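Local coordinates for adenylate kinase (Desulfovibrio gigas, PDB 2XB4), which probably catalyses the reversible transfer of the terminal phosphate group between ATP and AMP, and carries a bound zinc ion, at residues 106-111 against 199-204; 133-138 against 152-157. One frame throughout, in Å; residues are numbered along the deposited sequence.

Two ways of joining distant pieces of one chain appear here side by side. Contact 1, 106-111 against 199-204, pairs two parallel strands of the central CORE sheet, the second outermost within the chain, through backbone hydrogen bonds and apolar side chains, and buries 605 Å². Contact 2, 133-138 against 152-157, lies in a peripheral loop region without helix or strand; a zinc ion does much of the joining, only 271 Å² is buried, and its histidine reaches a second subunit. Both are partly buried, their centres about 14 Å and 25 Å from that of the chain. Their nearest atoms are about 19 Å apart, and contact 2 is nested within the loop that contact 1 closes.

Contact 1 of 2, residues 106-111 against 199-204; sequences INFVIE and GFVYIE
The broad ring of F200 tucks beneath I106, whose CG2 methyl rests over one ring face, 4.1 Å from the ring centroid in a CH-pi contact, offset toward the rim. V109 fills the hollow between two aromatic rings: its branches part, CG2 running to F200 CE1 at 3.7 Å while CG1, anti to the backbone N (chi1 168°), presses on Y202 CE1 at 3.4 Å. Beyond it the Y202 ring slants across toward E111, and its hydroxyl OH donates to E111 OE1 over 2.6 Å, meeting the carboxylate from above its plane. A water bridges the same OE1 to E204 OE2, which also forms a salt bridge with K192.

These side chains hang from strands 108-113 and 201-206, parallel neighbours in the five-stranded sheet of the P-loop kinase fold, with 201-206 outermost within the chain. Backbone bonds zip them together, from V201 N to N107 O through to E111 N to I203 O; the one from I203 N to V109 O is 2.7 Å long and almost straight at 174°. Across the sheet, the F108 ring lies alongside V201, with CD2 3.8 Å from V201 CB, and I203 CD1 reaches the same ring atom at 3.9 Å. Helix 211-222 packs on this face through L218 and L222, whereas helix 184-192 covers Y202 and E111.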
ATOM      1  N   ILE A 106     -26.979  31.741  -5.459  1.00 20.86           N
ATOM      2  CA  ILE A 106     -26.263  30.770  -6.321  1.00 19.41           C
ATOM      3  C   ILE A 106     -26.188  31.349  -7.746  1.00 20.35           C
ATOM      4  O   ILE A 106     -27.194  31.899  -8.261  1.00 20.28           O
ATOM      5  CB  ILE A 106     -27.051  29.452  -6.414  1.00 18.29           C
ATOM      6  CG1 ILE A 106     -27.104  28.730  -5.057  1.00 17.95           C
ATOM      7  CG2 ILE A 106     -26.388  28.489  -7.459  1.00 14.95           C
ATOM      8  CD1 ILE A 106     -28.408  27.772  -4.956  1.00 22.57           C
ATOM      9  N   ASN A 107     -25.016  31.231  -8.370  1.00 18.07           N
ATOM     10  CA  ASN A 107     -24.810  31.760  -9.722  1.00 18.77           C
ATOM     11  C   ASN A 107     -24.701  30.628 -10.720  1.00 17.44           C
ATOM     12  O   ASN A 107     -25.165  30.767 -11.835  1.00 19.67           O
ATOM     13  CB  ASN A 107     -23.553  32.665  -9.805  1.00 19.71           C
ATOM     14  CG  ASN A 107     -23.667  33.888  -8.901  1.00 24.39           C
ATOM     15  OD1 ASN A 107     -24.509  34.744  -9.119  1.00 30.86           O
ATOM     16  ND2 ASN A 107     -22.903  33.917  -7.832  1.00 18.75           N
ATOM     17  N   PHE A 108     -24.085  29.511 -10.349  1.00 15.55           N
ATOM     18  CA  PHE A 108     -23.929  28.391 -11.236  1.00 17.12           C
ATOM     19  C   PHE A 108     -24.028  27.084 -10.458  1.00 16.89           C
ATOM     20  O   PHE A 108     -23.544  26.987  -9.327  1.00 15.04           O
ATOM     21  CB  PHE A 108     -22.535  28.436 -11.902  1.00 18.18           C
ATOM     22  CG  PHE A 108     -22.353  29.633 -12.850  1.00 21.26           C
ATOM     23  CD1 PHE A 108     -21.752  30.827 -12.413  1.00 22.48           C
ATOM     24  CD2 PHE A 108     -22.806  29.556 -14.168  1.00 20.56           C
ATOM     25  CE1 PHE A 108     -21.582  31.922 -13.280  1.00 22.31           C
ATOM     26  CE2 PHE A 108     -22.670  30.689 -15.066  1.00 22.62           C
ATOM     27  CZ  PHE A 108     -22.049  31.860 -14.621  1.00 26.71           C
ATOM     28  N   VAL A 109     -24.524  26.043 -11.112  1.00 15.03           N
ATOM     29  CA  VAL A 109     -24.413  24.713 -10.505  1.00 15.17           C
ATOM     30  C   VAL A 109     -23.804  23.880 -11.592  1.00 15.13           C
ATOM     31  O   VAL A 109     -24.303  23.868 -12.751  1.00 16.62           O
ATOM     32  CB  VAL A 109     -25.830  24.121 -10.085  1.00 14.23           C
ATOM     33  CG1 VAL A 109     -25.743  22.599  -9.726  1.00 15.22           C
ATOM     34  CG2 VAL A 109     -26.387  24.920  -8.963  1.00 16.48           C
ATOM     35  N   ILE A 110     -22.721  23.198 -11.260  1.00 15.04           N
ATOM     36  CA  ILE A 110     -22.045  22.337 -12.267  1.00 13.80           C
ATOM     37  C   ILE A 110     -22.289  20.847 -11.950  1.00 15.40           C
ATOM     38  O   ILE A 110     -22.080  20.404 -10.815  1.00 15.81           O
ATOM     39  CB  ILE A 110     -20.548  22.587 -12.224  1.00 14.94           C
ATOM     40  CG1 ILE A 110     -20.249  24.030 -12.717  1.00 16.35           C
ATOM     41  CG2 ILE A 110     -19.734  21.559 -13.136  1.00 14.39           C
ATOM     42  CD1 ILE A 110     -18.771  24.480 -12.458  1.00 17.16           C
ATOM     43  N   GLU A 111     -22.652  20.056 -12.949  1.00 13.97           N
ATOM     44  CA  GLU A 111     -22.782  18.629 -12.722  1.00 13.90           C
ATOM     45  C   GLU A 111     -21.903  17.936 -13.741  1.00 12.96           C
ATOM     46  O   GLU A 111     -22.051  18.174 -14.951  1.00 15.80           O
ATOM     47  CB  GLU A 111     -24.247  18.168 -12.856  1.00 15.54           C
ATOM     48  CG  GLU A 111     -24.406  16.656 -12.679  1.00 14.37           C
ATOM     49  CD  GLU A 111     -25.717  16.063 -13.302  1.00 19.61           C
ATOM     50  OE1 GLU A 111     -26.660  16.796 -13.719  1.00 21.87           O
ATOM     51  OE2 GLU A 111     -25.759  14.825 -13.386  1.00 21.90           O
ATOM     52  N   GLY A 199     -32.802  32.084 -11.308  1.00 24.69           N
ATOM     53  CA  GLY A 199     -31.855  32.989 -12.003  1.00 25.73           C
ATOM     54  C   GLY A 199     -30.424  32.471 -11.864  1.00 26.05           C
ATOM     55  O   GLY A 199     -29.481  33.267 -11.800  1.00 27.15           O
ATOM     56  N   PHE A 200     -30.227  31.142 -11.804  1.00 23.23           N
ATOM     57  CA  PHE A 200     -28.837  30.608 -11.926  1.00 21.60           C
ATOM     58  C   PHE A 200     -28.671  29.687 -13.124  1.00 21.42           C
ATOM     59  O   PHE A 200     -29.666  29.286 -13.711  1.00 23.21           O
ATOM     60  CB  PHE A 200     -28.286  29.989 -10.616  1.00 21.47           C
ATOM     61  CG  PHE A 200     -29.093  28.786 -10.065  1.00 18.40           C
ATOM     62  CD1 PHE A 200     -28.886  27.516 -10.558  1.00 17.20           C
ATOM     63  CD2 PHE A 200     -30.043  28.985  -9.056  1.00 17.32           C
ATOM     64  CE1 PHE A 200     -29.577  26.391 -10.013  1.00 16.51           C
ATOM     65  CE2 PHE A 200     -30.723  27.872  -8.430  1.00 16.42           C
ATOM     66  CZ  PHE A 200     -30.493  26.558  -8.945  1.00 12.60           C
ATOM     67  N   VAL A 201     -27.437  29.415 -13.533  1.00 18.97           N
ATOM     68  CA  VAL A 201     -27.237  28.614 -14.698  1.00 19.97           C
ATOM     69  C   VAL A 201     -26.757  27.197 -14.294  1.00 19.45           C
ATOM     70  O   VAL A 201     -25.883  27.060 -13.481  1.00 16.27           O
ATOM     71  CB  VAL A 201     -26.252  29.318 -15.681  1.00 20.06           C
ATOM     72  CG1 VAL A 201     -25.814  28.374 -16.797  1.00 25.41           C
ATOM     73  CG2 VAL A 201     -26.840  30.720 -16.297  1.00 19.78           C
ATOM     74  N   TYR A 202     -27.378  26.158 -14.862  1.00 18.26           N
ATOM     75  CA  TYR A 202     -27.030  24.777 -14.533  1.00 18.02           C
ATOM     76  C   TYR A 202     -26.186  24.232 -15.695  1.00 19.55           C
ATOM     77  O   TYR A 202     -26.640  24.210 -16.873  1.00 19.52           O
ATOM     78  CB  TYR A 202     -28.293  23.944 -14.392  1.00 17.18           C
ATOM     79  CG  TYR A 202     -28.032  22.510 -13.823  1.00 15.90           C
ATOM     80  CD1 TYR A 202     -28.040  22.284 -12.449  1.00 17.64           C
ATOM     81  CD2 TYR A 202     -27.816  21.415 -14.681  1.00 18.19           C
ATOM     82  CE1 TYR A 202     -27.877  21.003 -11.914  1.00 15.89           C
ATOM     83  CE2 TYR A 202     -27.593  20.079 -14.149  1.00 15.78           C
ATOM     84  CZ  TYR A 202     -27.662  19.917 -12.767  1.00 15.38           C
ATOM     85  OH  TYR A 202     -27.536  18.702 -12.143  1.00 14.82           O
ATOM     86  N   ILE A 203     -24.943  23.879 -15.388  1.00 16.72           N
ATOM     87  CA  ILE A 203     -23.991  23.464 -16.437  1.00 18.02           C
ATOM     88  C   ILE A 203     -23.816  21.931 -16.339  1.00 18.34           C
ATOM     89  O   ILE A 203     -23.554  21.436 -15.252  1.00 16.55           O
ATOM     90  CB  ILE A 203     -22.643  24.152 -16.240  1.00 18.57           C
ATOM     91  CG1 ILE A 203     -22.803  25.674 -16.470  1.00 16.49           C
ATOM     92  CG2 ILE A 203     -21.550  23.618 -17.331  1.00 19.08           C
ATOM     93  CD1 ILE A 203     -21.454  26.463 -16.202  1.00 22.65           C
ATOM     94  N   GLU A 204     -23.984  21.208 -17.458  1.00 18.18           N
ATOM     95  CA  GLU A 204     -23.793  19.751 -17.482  1.00 19.23           C
ATOM     96  C   GLU A 204     -22.526  19.514 -18.268  1.00 21.73           C
ATOM     97  O   GLU A 204     -22.410  19.998 -19.425  1.00 22.66           O
ATOM     98  CB  GLU A 204     -24.962  19.116 -18.233  1.00 21.34           C
ATOM     99  CG  GLU A 204     -26.298  19.122 -17.459  1.00 22.76           C
ATOM    100  CD  GLU A 204     -27.386  18.401 -18.269  1.00 33.27           C
ATOM    101  OE1 GLU A 204     -27.298  18.354 -19.501  1.00 42.93           O
ATOM    102  OE2 GLU A 204     -28.314  17.848 -17.702  1.00 36.22           O
TER
HETATM  103  O   HOH W   1     -28.568  16.389 -15.629  1.00 14.70           O

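Contact 2 of 2, residues 133-138 against 152-157; sequences PNHPNN and RVCGGA. With ZN (zinc ion), chain B.
H135 and V153 bring the two irregular segments nearest, their CA atoms 6.4 Å apart, with N137 and R152 following at 6.8 Å. The backbone turns at G155, where phi is positive, and G156 N gives a weak hydrogen bond to C154 SG. That sulfur and H135 ND1 both bind zinc, ND1 at 2.0 Å. C154 SG lies in the plane of the imidazole, at its edge, whereas V153 comes over a face: CG1 sits 3.6 Å from the ring centroid, nearly on the normal. The histidine is thus held by metal at its rim and by valine on its flat side, and NE2 bonds T15 OG1 of a second subunit. R152, bent at chi3 (-45°), lays its CD 3.3 Å from P136 O; a water spans P136 O and R152 NH1. C129 and C151 complete the zinc site of three cysteines and one histidine, a site that holds iron in another crystal structure of this enzyme. Both segments belong to the long loop between strands 128-129 and 158-159, the short antiparallel pair of the LID, which follows helix 116-124 and precedes helix 167-177.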
ATOM      1  N   PRO A 133       4.497   9.017  -8.871  1.00 16.15           N
ATOM      2  CA  PRO A 133       3.038   8.732  -8.774  1.00 17.50           C
ATOM      3  C   PRO A 133       2.191   9.771  -9.555  1.00 18.17           C
ATOM      4  O   PRO A 133       1.031   9.529  -9.784  1.00 23.92           O
ATOM      5  CB  PRO A 133       2.778   8.827  -7.246  1.00 18.29           C
ATOM      6  CG  PRO A 133       3.815   9.881  -6.743  1.00 15.73           C
ATOM      7  CD  PRO A 133       5.071   9.533  -7.618  1.00 15.14           C
ATOM      8  N   ASN A 134       2.803  10.845 -10.036  1.00 21.19           N
ATOM      9  CA  ASN A 134       2.093  11.897 -10.821  1.00 20.88           C
ATOM     10  C   ASN A 134       1.760  11.361 -12.210  1.00 19.56           C
ATOM     11  O   ASN A 134       0.831  11.911 -12.831  1.00 18.19           O
ATOM     12  CB  ASN A 134       2.929  13.186 -11.091  1.00 23.22           C
ATOM     13  CG  ASN A 134       3.343  13.985  -9.799  1.00 26.06           C
ATOM     14  OD1 ASN A 134       2.768  13.803  -8.715  1.00 19.61           O
ATOM     15  ND2 ASN A 134       4.312  14.923  -9.968  1.00 28.76           N
ATOM     16  N   HIS A 135       2.487  10.336 -12.709  1.00 15.82           N
ATOM     17  CA  HIS A 135       2.357   9.885 -14.165  1.00 15.58           C
ATOM     18  C   HIS A 135       1.000   9.184 -14.424  1.00 14.15           C
ATOM     19  O   HIS A 135       0.829   8.098 -13.947  1.00 15.24           O
ATOM     20  CB  HIS A 135       3.493   8.879 -14.541  1.00 12.64           C
ATOM     21  CG  HIS A 135       4.874   9.506 -14.569  1.00 18.18           C
ATOM     22  ND1 HIS A 135       6.030   8.751 -14.672  1.00 13.87           N
ATOM     23  CD2 HIS A 135       5.270  10.804 -14.577  1.00 14.58           C
ATOM     24  CE1 HIS A 135       7.086   9.561 -14.662  1.00 16.55           C
ATOM     25  NE2 HIS A 135       6.650  10.809 -14.628  1.00 16.45           N
ATOM     26  N   PRO A 136       0.065   9.806 -15.184  1.00 14.16           N
ATOM     27  CA  PRO A 136      -1.282   9.172 -15.238  1.00 14.04           C
ATOM     28  C   PRO A 136      -1.308   7.905 -16.099  1.00 13.76           C
ATOM     29  O   PRO A 136      -0.822   7.916 -17.247  1.00 14.56           O
ATOM     30  CB  PRO A 136      -2.202  10.298 -15.833  1.00 14.95           C
ATOM     31  CG  PRO A 136      -1.475  11.601 -15.557  1.00 14.72           C
ATOM     32  CD  PRO A 136       0.055  11.166 -15.759  1.00 13.08           C
ATOM     33  N   ASN A 137      -1.836   6.810 -15.552  1.00 12.37           N
ATOM     34  CA  ASN A 137      -2.003   5.542 -16.297  1.00 13.57           C
ATOM     35  C   ASN A 137      -3.356   4.980 -15.899  1.00 13.43           C
ATOM     36  O   ASN A 137      -3.663   4.937 -14.713  1.00 10.89           O
ATOM     37  CB  ASN A 137      -0.945   4.475 -15.932  1.00 10.38           C
ATOM     38  CG  ASN A 137       0.513   4.864 -16.448  1.00 12.69           C
ATOM     39  OD1 ASN A 137       1.278   5.605 -15.747  1.00 17.59           O
ATOM     40  ND2 ASN A 137       0.899   4.368 -17.592  1.00 11.22           N
ATOM     41  N   ASN A 138      -4.124   4.516 -16.883  1.00 13.64           N
ATOM     42  CA  ASN A 138      -5.414   3.978 -16.556  1.00 15.62           C
ATOM     43  C   ASN A 138      -5.779   2.976 -17.649  1.00 15.05           C
ATOM     44  O   ASN A 138      -5.940   3.369 -18.816  1.00 17.31           O
ATOM     45  CB  ASN A 138      -6.485   5.082 -16.430  1.00 15.38           C
ATOM     46  CG  ASN A 138      -7.740   4.581 -15.736  1.00 16.85           C
ATOM     47  OD1 ASN A 138      -8.374   3.567 -16.202  1.00 14.67           O
ATOM     48  ND2 ASN A 138      -8.119   5.242 -14.621  1.00 15.41           N
ATOM     49  N   ARG A 152       3.312   4.562 -19.167  1.00 15.27           N
ATOM     50  CA  ARG A 152       3.359   5.114 -20.528  1.00 14.62           C
ATOM     51  C   ARG A 152       4.228   6.372 -20.614  1.00 16.62           C
ATOM     52  O   ARG A 152       4.544   6.832 -21.707  1.00 16.27           O
ATOM     53  CB  ARG A 152       1.938   5.500 -20.964  1.00 17.78           C
ATOM     54  CG  ARG A 152       1.366   6.642 -20.031  1.00 17.45           C
ATOM     55  CD  ARG A 152      -0.078   6.967 -20.349  1.00 20.39           C
ATOM     56  NE  ARG A 152      -0.267   7.066 -21.790  1.00 33.21           N
ATOM     57  CZ  ARG A 152      -0.082   8.198 -22.453  1.00 37.67           C
ATOM     58  NH1 ARG A 152       0.305   9.287 -21.731  1.00 35.83           N
ATOM     59  NH2 ARG A 152      -0.264   8.235 -23.805  1.00 38.27           N
ATOM     60  N   VAL A 153       4.585   6.961 -19.470  1.00 14.05           N
ATOM     61  CA  VAL A 153       5.429   8.186 -19.467  1.00 12.82           C
ATOM     62  C   VAL A 153       6.890   7.791 -19.372  1.00 13.50           C
ATOM     63  O   VAL A 153       7.710   8.318 -20.109  1.00 17.32           O
ATOM     64  CB  VAL A 153       5.115   9.092 -18.219  1.00 11.41           C
ATOM     65  CG1 VAL A 153       6.000  10.380 -18.235  1.00 11.28           C
ATOM     66  CG2 VAL A 153       3.653   9.515 -18.180  1.00 14.81           C
ATOM     67  N   CYS A 154       7.239   6.892 -18.445  1.00 14.26           N
ATOM     68  CA  CYS A 154       8.669   6.661 -18.164  1.00 15.85           C
ATOM     69  C   CYS A 154       9.102   5.200 -18.187  1.00 15.47           C
ATOM     70  O   CYS A 154      10.306   4.919 -18.041  1.00 15.91           O
ATOM     71  CB  CYS A 154       9.088   7.289 -16.814  1.00 16.33           C
ATOM     72  SG  CYS A 154       8.410   6.271 -15.385  1.00 15.65           S
ATOM     73  N   GLY A 155       8.166   4.278 -18.366  1.00 15.91           N
ATOM     74  CA  GLY A 155       8.478   2.841 -18.423  1.00 15.48           C
ATOM     75  C   GLY A 155       8.642   2.211 -17.048  1.00 16.87           C
ATOM     76  O   GLY A 155       8.957   1.027 -16.935  1.00 18.00           O
ATOM     77  N   GLY A 156       8.337   2.946 -15.989  1.00 16.14           N
ATOM     78  CA  GLY A 156       8.407   2.366 -14.633  1.00 17.72           C
ATOM     79  C   GLY A 156       7.344   1.303 -14.396  1.00 17.84           C
ATOM     80  O   GLY A 156       6.316   1.221 -15.074  1.00 15.94           O
ATOM     81  N   ALA A 157       7.588   0.495 -13.384  1.00 17.69           N
ATOM     82  CA  ALA A 157       6.608  -0.507 -12.967  1.00 17.78           C
ATOM     83  C   ALA A 157       5.307   0.120 -12.512  1.00 16.01           C
ATOM     84  O   ALA A 157       5.299   1.238 -11.940  1.00 14.67           O
ATOM     85  CB  ALA A 157       7.195  -1.441 -11.844  1.00 18.75           C
TER
HETATM   86 ZN    ZN B1224       6.188   6.735 -14.793  1.00 14.25          ZN
HETATM   87  O   HOH W   2      -0.102   9.892 -19.177  1.00 14.44           O